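Local coordinates for protein DspB (Aggregatibacter actinomycetemcomitans, PDB 1YHT) that probably hydrolyses terminal N-acetylhexosamine linkages as a family 20 glycoside hydrolase, breaking down biofilm polysaccharide and so releasing the bacteria it holds, at residues R214-G219 with E233-S238; G266-N271 with E321-A326. All blocks are in the same frame, centred on the assembly; numbering follows the deposited sequence.

Interaction 1 (R214-G219 with E233-S238); sequences RMWNDG and EITYWS
Arg214, Met215 and Trp216 lie beside Glu233, Ile234 and Thr235 as parallel neighbouring strands of a TIM barrel, twisted 36° against each other and joined by Met215 N to Glu233 O (2.9 Å) and Thr235 N to Met215 O (2.9 Å). Arg214, Trp216, Glu233 and Thr235 share the inner face, whereas Met215 and Ile234 meet on the outer one, methyl against methyl. Bent at chi2, Arg214 grips Glu233 side-on in a salt bridge: NE (2.9 Å from OE1) and NH2 both donate to Glu233 OE1, and guanidinium and carboxylate lie nearly coplanar. Thr235 OG1 sits over one face of the Trp216 indole, 3.1 Å from CE3 near the rim; the Thr235 hydroxyl is hydrogen-bonded to His179 NE2, and Trp216 NE1 to Glu114 OE2.

After Trp216 the backbone pairing weakens (Asn217 N to Thr235 O is long), and side chains carry the contact. With CG between the backbone N and the carbonyl carbon (chi1 66°), the Asn217 amide turns across to the 233-238 backbone. Its OD1 receives Trp237 N (3.0 Å) from above the carbonyl plane, and its ND2 bonds Ser238 O (2.9 Å), nearly straight and in the plane of the Asn217 amide, though from above the Ser238 carbonyl plane. The same amide stacks on a face of the Tyr236 ring, the planes 13° apart, and Tyr236 OH is bonded to Val257 O. Trp237 NE1 donates at its ring edge to Asp218 OD2 (2.8 Å) on the syn side; Asp218 OD1 accepts from Glu184 N.

Two bonds and a stack thus fix the Asn217 amide, which with Asp218 helps position Trp237. An acetate beside Trp216 and a glycerol beside Trp237 lie at the C-terminal strand ends, consistent with the sugar-binding pocket of family 20 enzymes.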
ATOM      1  N   ARG A 214      -7.583   5.046  -3.932  1.00  8.16           N
ATOM      2  CA  ARG A 214      -7.256   4.797  -2.539  1.00  7.59           C
ATOM      3  C   ARG A 214      -5.992   5.588  -2.180  1.00  7.74           C
ATOM      4  O   ARG A 214      -5.089   5.818  -3.011  1.00  5.82           O
ATOM      5  CB  ARG A 214      -7.109   3.291  -2.253  1.00  7.13           C
ATOM      6  CG  ARG A 214      -8.414   2.541  -2.342  1.00  8.13           C
ATOM      7  CD  ARG A 214      -9.040   2.197  -0.972  1.00  7.53           C
ATOM      8  NE  ARG A 214     -10.410   1.713  -1.140  1.00  5.95           N
ATOM      9  CZ  ARG A 214     -10.794   0.436  -1.243  1.00  8.70           C
ATOM     10  NH1 ARG A 214      -9.925  -0.566  -1.102  1.00  9.27           N
ATOM     11  NH2 ARG A 214     -12.080   0.154  -1.489  1.00  9.08           N
ATOM     12  N   MET A 215      -5.949   6.027  -0.926  1.00  8.18           N
ATOM     13  CA  MET A 215      -4.854   6.842  -0.432  1.00  8.06           C
ATOM     14  C   MET A 215      -4.636   6.709   1.070  1.00  7.49           C
ATOM     15  O   MET A 215      -5.596   6.621   1.809  1.00  8.74           O
ATOM     16  CB  MET A 215      -5.168   8.312  -0.770  1.00  8.26           C
ATOM     17  CG  MET A 215      -4.013   9.187  -0.597  1.00  9.66           C
ATOM     18  SD  MET A 215      -4.454  10.913  -1.050  1.00 12.82           S
ATOM     19  CE  MET A 215      -5.338  11.336   0.413  1.00 12.99           C
ATOM     20  N   TRP A 216      -3.362   6.728   1.512  1.00  6.97           N
ATOM     21  CA  TRP A 216      -2.997   6.708   2.922  1.00  7.82           C
ATOM     22  C   TRP A 216      -3.487   8.025   3.584  1.00  8.49           C
ATOM     23  O   TRP A 216      -3.638   9.043   2.896  1.00  8.63           O
ATOM     24  CB  TRP A 216      -1.468   6.524   3.105  1.00  7.50           C
ATOM     25  CG  TRP A 216      -0.900   5.215   2.619  1.00  6.73           C
ATOM     26  CD1 TRP A 216       0.000   5.032   1.617  1.00  6.79           C
ATOM     27  CD2 TRP A 216      -1.201   3.908   3.128  1.00  8.58           C
ATOM     28  NE1 TRP A 216       0.291   3.689   1.475  1.00  7.33           N
ATOM     29  CE2 TRP A 216      -0.434   2.982   2.385  1.00  4.63           C
ATOM     30  CE3 TRP A 216      -1.984   3.441   4.193  1.00  5.80           C
ATOM     31  CZ2 TRP A 216      -0.456   1.609   2.639  1.00  8.50           C
ATOM     32  CZ3 TRP A 216      -2.007   2.113   4.457  1.00  7.54           C
ATOM     33  CH2 TRP A 216      -1.245   1.182   3.665  1.00  9.82           C
ATOM     34  N   ASN A 217      -3.760   8.011   4.893  1.00  8.89           N
ATOM     35  CA  ASN A 217      -4.334   9.232   5.541  1.00  9.27           C
ATOM     36  C   ASN A 217      -3.373  10.373   5.876  1.00  9.23           C
ATOM     37  O   ASN A 217      -3.808  11.398   6.332  1.00  9.59           O
ATOM     38  CB  ASN A 217      -5.099   8.875   6.814  1.00  8.73           C
ATOM     39  CG  ASN A 217      -4.210   8.337   7.886  1.00  9.20           C
ATOM     40  OD1 ASN A 217      -3.760   7.202   7.806  1.00  8.52           O
ATOM     41  ND2 ASN A 217      -3.920   9.159   8.899  1.00  7.91           N
ATOM     42  N   ASP A 218      -2.078  10.189   5.650  1.00 10.52           N
ATOM     43  CA  ASP A 218      -1.061  11.023   6.252  1.00 10.57           C
ATOM     44  C   ASP A 218      -1.226  12.529   5.919  1.00 11.32           C
ATOM     45  O   ASP A 218      -0.939  13.387   6.764  1.00 11.18           O
ATOM     46  CB  ASP A 218       0.348  10.620   5.826  1.00 10.03           C
ATOM     47  CG  ASP A 218       0.668   9.177   6.072  1.00  9.65           C
ATOM     48  OD1 ASP A 218       1.787   8.908   6.528  1.00  8.43           O
ATOM     49  OD2 ASP A 218      -0.193   8.314   5.771  1.00  8.42           O
ATOM     50  N   GLY A 219      -1.660  12.812   4.691  1.00 10.83           N
ATOM     51  CA  GLY A 219      -1.761  14.178   4.206  1.00 11.80           C
ATOM     52  C   GLY A 219      -3.072  14.845   4.462  1.00 11.31           C
ATOM     53  O   GLY A 219      -3.297  15.937   3.998  1.00 10.29           O
ATOM     54  N   GLU A 233     -10.786   7.381  -1.491  1.00 10.13           N
ATOM     55  CA  GLU A 233     -11.060   6.451  -0.399  1.00 10.01           C
ATOM     56  C   GLU A 233      -9.817   6.288   0.455  1.00  9.92           C
ATOM     57  O   GLU A 233      -8.724   6.132  -0.077  1.00 11.04           O
ATOM     58  CB  GLU A 233     -11.583   5.110  -0.935  1.00 10.64           C
ATOM     59  CG  GLU A 233     -12.823   5.262  -1.840  1.00  9.29           C
ATOM     60  CD  GLU A 233     -13.403   3.970  -2.382  1.00 11.59           C
ATOM     61  OE1 GLU A 233     -12.836   2.883  -2.140  1.00 14.95           O
ATOM     62  OE2 GLU A 233     -14.445   4.036  -3.088  1.00 11.75           O
ATOM     63  N   ILE A 234      -9.982   6.390   1.775  1.00  8.02           N
ATOM     64  CA  ILE A 234      -8.851   6.487   2.672  1.00  8.29           C
ATOM     65  C   ILE A 234      -8.511   5.155   3.360  1.00  8.66           C
ATOM     66  O   ILE A 234      -9.406   4.494   3.945  1.00  9.76           O
ATOM     67  CB  ILE A 234      -9.076   7.553   3.739  1.00  7.40           C
ATOM     68  CG1 ILE A 234      -9.500   8.927   3.104  1.00  7.72           C
ATOM     69  CG2 ILE A 234      -7.848   7.653   4.637  1.00  8.09           C
ATOM     70  CD1 ILE A 234      -8.746   9.298   1.877  1.00  8.11           C
ATOM     71  N   THR A 235      -7.232   4.779   3.275  1.00  7.68           N
ATOM     72  CA  THR A 235      -6.665   3.676   4.068  1.00  7.99           C
ATOM     73  C   THR A 235      -5.954   4.253   5.293  1.00  8.08           C
ATOM     74  O   THR A 235      -4.828   4.756   5.206  1.00  8.63           O
ATOM     75  CB  THR A 235      -5.732   2.733   3.178  1.00  8.15           C
ATOM     76  OG1 THR A 235      -4.655   3.460   2.566  1.00  4.65           O
ATOM     77  CG2 THR A 235      -6.539   2.137   2.107  1.00  7.58           C
ATOM     78  N   TYR A 236      -6.659   4.226   6.433  1.00  9.67           N
ATOM     79  CA  TYR A 236      -6.302   4.964   7.656  1.00  8.86           C
ATOM     80  C   TYR A 236      -5.504   4.101   8.607  1.00  8.84           C
ATOM     81  O   TYR A 236      -6.070   3.207   9.284  1.00  9.56           O
ATOM     82  CB  TYR A 236      -7.571   5.489   8.395  1.00  8.99           C
ATOM     83  CG  TYR A 236      -7.267   6.658   9.314  1.00  7.81           C
ATOM     84  CD1 TYR A 236      -7.639   7.967   8.969  1.00  9.50           C
ATOM     85  CD2 TYR A 236      -6.528   6.489  10.480  1.00  8.11           C
ATOM     86  CE1 TYR A 236      -7.301   9.081   9.785  1.00  7.87           C
ATOM     87  CE2 TYR A 236      -6.208   7.564  11.296  1.00  9.80           C
ATOM     88  CZ  TYR A 236      -6.626   8.872  10.968  1.00 10.70           C
ATOM     89  OH  TYR A 236      -6.282   9.971  11.789  1.00 11.07           O
ATOM     90  N   TRP A 237      -4.198   4.348   8.664  1.00  8.58           N
ATOM     91  CA  TRP A 237      -3.284   3.462   9.385  1.00  9.46           C
ATOM     92  C   TRP A 237      -2.815   3.943  10.760  1.00 10.53           C
ATOM     93  O   TRP A 237      -2.547   3.135  11.638  1.00  8.82           O
ATOM     94  CB  TRP A 237      -2.095   3.101   8.547  1.00  8.81           C
ATOM     95  CG  TRP A 237      -1.124   4.180   8.259  1.00  9.58           C
ATOM     96  CD1 TRP A 237      -1.254   5.183   7.359  1.00  9.81           C
ATOM     97  CD2 TRP A 237       0.155   4.344   8.859  1.00  8.76           C
ATOM     98  NE1 TRP A 237      -0.142   5.970   7.360  1.00  9.00           N
ATOM     99  CE2 TRP A 237       0.742   5.486   8.279  1.00  8.70           C
ATOM    100  CE3 TRP A 237       0.863   3.636   9.832  1.00  9.90           C
ATOM    101  CZ2 TRP A 237       2.016   5.925   8.614  1.00  8.55           C
ATOM    102  CZ3 TRP A 237       2.151   4.065  10.178  1.00  9.67           C
ATOM    103  CH2 TRP A 237       2.714   5.201   9.574  1.00 10.76           C
ATOM    104  N   SER A 238      -2.694   5.264  10.904  1.00 11.07           N
ATOM    105  CA  SER A 238      -2.276   5.859  12.167  1.00 12.02           C
ATOM    106  C   SER A 238      -2.654   7.347  12.201  1.00 12.69           C
ATOM    107  O   SER A 238      -2.532   8.057  11.187  1.00 12.83           O
ATOM    108  CB  SER A 238      -0.770   5.723  12.297  1.00 10.70           C
ATOM    109  OG  SER A 238      -0.330   6.168  13.562  1.00 11.77           O
TER

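Interaction 2 (G266-N271 with E321-A326)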
ATOM      1  N   GLY A 266     -18.191  12.247   5.370  1.00 16.09           N
ATOM      2  CA  GLY A 266     -18.676  11.425   4.268  1.00 15.57           C
ATOM      3  C   GLY A 266     -17.653  10.567   3.532  1.00 15.01           C
ATOM      4  O   GLY A 266     -17.994   9.916   2.546  1.00 15.33           O
ATOM      5  N   PHE A 267     -16.409  10.544   3.995  1.00 14.58           N
ATOM      6  CA  PHE A 267     -15.384   9.768   3.319  1.00 13.20           C
ATOM      7  C   PHE A 267     -15.589   8.296   3.510  1.00 12.70           C
ATOM      8  O   PHE A 267     -15.941   7.833   4.598  1.00 11.57           O
ATOM      9  CB  PHE A 267     -13.974  10.144   3.808  1.00 13.61           C
ATOM     10  CG  PHE A 267     -13.454  11.414   3.196  1.00 13.29           C
ATOM     11  CD1 PHE A 267     -12.720  11.391   2.035  1.00 13.13           C
ATOM     12  CD2 PHE A 267     -13.736  12.640   3.780  1.00 12.73           C
ATOM     13  CE1 PHE A 267     -12.262  12.573   1.455  1.00 14.15           C
ATOM     14  CE2 PHE A 267     -13.277  13.841   3.221  1.00 15.50           C
ATOM     15  CZ  PHE A 267     -12.532  13.823   2.077  1.00 15.70           C
ATOM     16  N   THR A 268     -15.288   7.552   2.437  1.00 11.38           N
ATOM     17  CA  THR A 268     -15.008   6.134   2.548  1.00 10.69           C
ATOM     18  C   THR A 268     -13.680   5.953   3.251  1.00 10.14           C
ATOM     19  O   THR A 268     -12.661   6.481   2.821  1.00  8.96           O
ATOM     20  CB  THR A 268     -14.969   5.513   1.159  1.00 10.27           C
ATOM     21  OG1 THR A 268     -16.251   5.711   0.566  1.00  8.56           O
ATOM     22  CG2 THR A 268     -14.657   4.052   1.199  1.00 12.22           C
ATOM     23  N   VAL A 269     -13.692   5.228   4.367  1.00 10.30           N
ATOM     24  CA  VAL A 269     -12.472   4.987   5.099  1.00  9.68           C
ATOM     25  C   VAL A 269     -12.374   3.500   5.472  1.00 10.47           C
ATOM     26  O   VAL A 269     -13.295   2.942   6.092  1.00 11.41           O
ATOM     27  CB  VAL A 269     -12.385   5.835   6.370  1.00  9.40           C
ATOM     28  CG1 VAL A 269     -11.009   5.642   7.008  1.00 12.93           C
ATOM     29  CG2 VAL A 269     -12.659   7.360   6.074  1.00  9.22           C
ATOM     30  N   LEU A 270     -11.222   2.907   5.161  1.00  9.95           N
ATOM     31  CA  LEU A 270     -10.858   1.559   5.624  1.00 10.03           C
ATOM     32  C   LEU A 270      -9.860   1.676   6.758  1.00 10.20           C
ATOM     33  O   LEU A 270      -8.940   2.502   6.706  1.00 10.17           O
ATOM     34  CB  LEU A 270     -10.246   0.703   4.496  1.00  8.59           C
ATOM     35  CG  LEU A 270     -11.179   0.262   3.375  1.00  7.65           C
ATOM     36  CD1 LEU A 270     -11.487   1.443   2.409  1.00  9.17           C
ATOM     37  CD2 LEU A 270     -10.590  -0.916   2.605  1.00 10.00           C
ATOM     38  N   ASN A 271     -10.047   0.827   7.760  1.00  8.73           N
ATOM     39  CA  ASN A 271      -9.258   0.856   8.944  1.00  9.36           C
ATOM     40  C   ASN A 271      -8.048  -0.063   8.770  1.00  8.00           C
ATOM     41  O   ASN A 271      -8.175  -1.267   8.665  1.00  7.71           O
ATOM     42  CB  ASN A 271     -10.132   0.409  10.134  1.00  9.09           C
ATOM     43  CG  ASN A 271      -9.422   0.532  11.485  1.00 10.49           C
ATOM     44  OD1 ASN A 271      -8.252   0.904  11.552  1.00 10.77           O
ATOM     45  ND2 ASN A 271     -10.153   0.238  12.580  1.00  8.98           N
ATOM     46  N   GLU A 321     -20.481   2.602   9.327  1.00 19.60           N
ATOM     47  CA  GLU A 321     -19.869   3.683   8.527  1.00 19.12           C
ATOM     48  C   GLU A 321     -18.441   3.410   8.040  1.00 17.03           C
ATOM     49  O   GLU A 321     -17.936   4.151   7.179  1.00 16.82           O
ATOM     50  CB  GLU A 321     -19.842   4.979   9.347  1.00 18.89           C
ATOM     51  CG  GLU A 321     -21.227   5.480   9.707  1.00 22.13           C
ATOM     52  CD  GLU A 321     -21.213   6.888  10.298  1.00 25.59           C
ATOM     53  OE1 GLU A 321     -20.214   7.270  10.941  1.00 28.46           O
ATOM     54  OE2 GLU A 321     -22.221   7.602  10.133  1.00 29.55           O
ATOM     55  N   ILE A 322     -17.771   2.444   8.661  1.00 14.96           N
ATOM     56  CA  ILE A 322     -16.403   2.109   8.317  1.00 14.68           C
ATOM     57  C   ILE A 322     -16.475   1.097   7.168  1.00 13.91           C
ATOM     58  O   ILE A 322     -17.140   0.065   7.231  1.00 14.03           O
ATOM     59  CB  ILE A 322     -15.569   1.595   9.538  1.00 15.55           C
ATOM     60  CG1 ILE A 322     -15.373   2.712  10.566  1.00 14.86           C
ATOM     61  CG2 ILE A 322     -14.210   1.062   9.055  1.00 14.27           C
ATOM     62  CD1 ILE A 322     -14.899   2.206  11.948  1.00 16.69           C
ATOM     63  N   ALA A 323     -15.804   1.419   6.081  1.00 13.40           N
ATOM     64  CA  ALA A 323     -15.997   0.701   4.825  1.00 13.28           C
ATOM     65  C   ALA A 323     -15.341  -0.710   4.857  1.00 12.58           C
ATOM     66  O   ALA A 323     -15.751  -1.592   4.151  1.00 13.20           O
ATOM     67  CB  ALA A 323     -15.457   1.561   3.686  1.00 14.27           C
ATOM     68  N   GLY A 324     -14.391  -0.925   5.752  1.00 12.07           N
ATOM     69  CA  GLY A 324     -13.605  -2.171   5.764  1.00 11.17           C
ATOM     70  C   GLY A 324     -12.292  -2.037   6.509  1.00 10.03           C
ATOM     71  O   GLY A 324     -12.128  -1.114   7.326  1.00  9.24           O
ATOM     72  N   ALA A 325     -11.359  -2.958   6.209  1.00  8.53           N
ATOM     73  CA  ALA A 325     -10.102  -3.117   6.960  1.00  8.80           C
ATOM     74  C   ALA A 325      -9.192  -4.045   6.235  1.00  9.00           C
ATOM     75  O   ALA A 325      -9.636  -4.840   5.398  1.00 10.53           O
ATOM     76  CB  ALA A 325     -10.372  -3.674   8.367  1.00  8.59           C
ATOM     77  N   ALA A 326      -7.910  -3.946   6.525  1.00  9.93           N
ATOM     78  CA  ALA A 326      -6.935  -4.892   5.965  1.00  9.23           C
ATOM     79  C   ALA A 326      -5.861  -5.213   6.960  1.00  8.14           C
ATOM     80  O   ALA A 326      -5.510  -4.372   7.783  1.00  9.27           O
ATOM     81  CB  ALA A 326      -6.320  -4.316   4.726  1.00  9.43           C
TER
HETATM   82  O   HOH W   1     -16.437   4.572   5.216  1.00 10.05           O
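The contact between 266-271 and 321-326 is a short parallel strand pairing in the wall of the TIM barrel, where backbone bonds do most of the work, with the small residues Ala323, Gly324 and Ala325 on the 321-326 side. Ala323 N donates to Val269 O (2.9 Å), and Asn271 N makes an almost straight bond to Gly324 O (2.9 Å, 174° at the hydrogen). Farther along, the bond from Ala326 N to Asn271 O is weak. At the opposite end a water accepts from Val269 N and lies very close to Glu321 O, so that a bridge there is doubtful.

The Ala323 methyl fits against Thr268 CG2 (3.6 Å) and, more loosely, against Leu270 CD1 (4.2 Å). Next to it, Gly324 has no side chain, and Leu270 CG lies over its backbone, 4.0 Å from Gly324 C. Ile322 CG2 packs on Val269 O (3.6 Å) from the outer side. With CG anti to N (chi1 -174°), the Asn271 side chain sends its amide to Leu304 O and Val306 O, both bonded by ND2, while OD1 is held by Asn273 N.

Val269 and Ile322 are covered by helix 259-264, while Leu270 reaches inward to Phe49 of strand 49-53. Strands 233-236 and 18-24 flank the pair, hydrogen-bonded to 269-271 and 324-329 respectively.

How the interactions relate
Along the chain the two contacts follow in series, neither nested nor crossed. Interaction 1 closes a short loop of 13 residues without helix or strand, joining two successive barrel strands directly. The chain then runs through helices 246-255 and 259-264 to strand 269-271. Interaction 2 closes a longer excursion of 49 residues, including helix 287-301, before strand 324-329, which in turn pairs with the first strand, 18-24, and completes the barrel. The seam between the two contacts is itself a strand pairing: Leu270 N lies 2.7 Å from Ile234 O and Tyr236 N lies 2.9 Å from Leu270 O, both probable hydrogen bonds, making 212-216, 233-236, 269-271 and 324-329 one continuous wall.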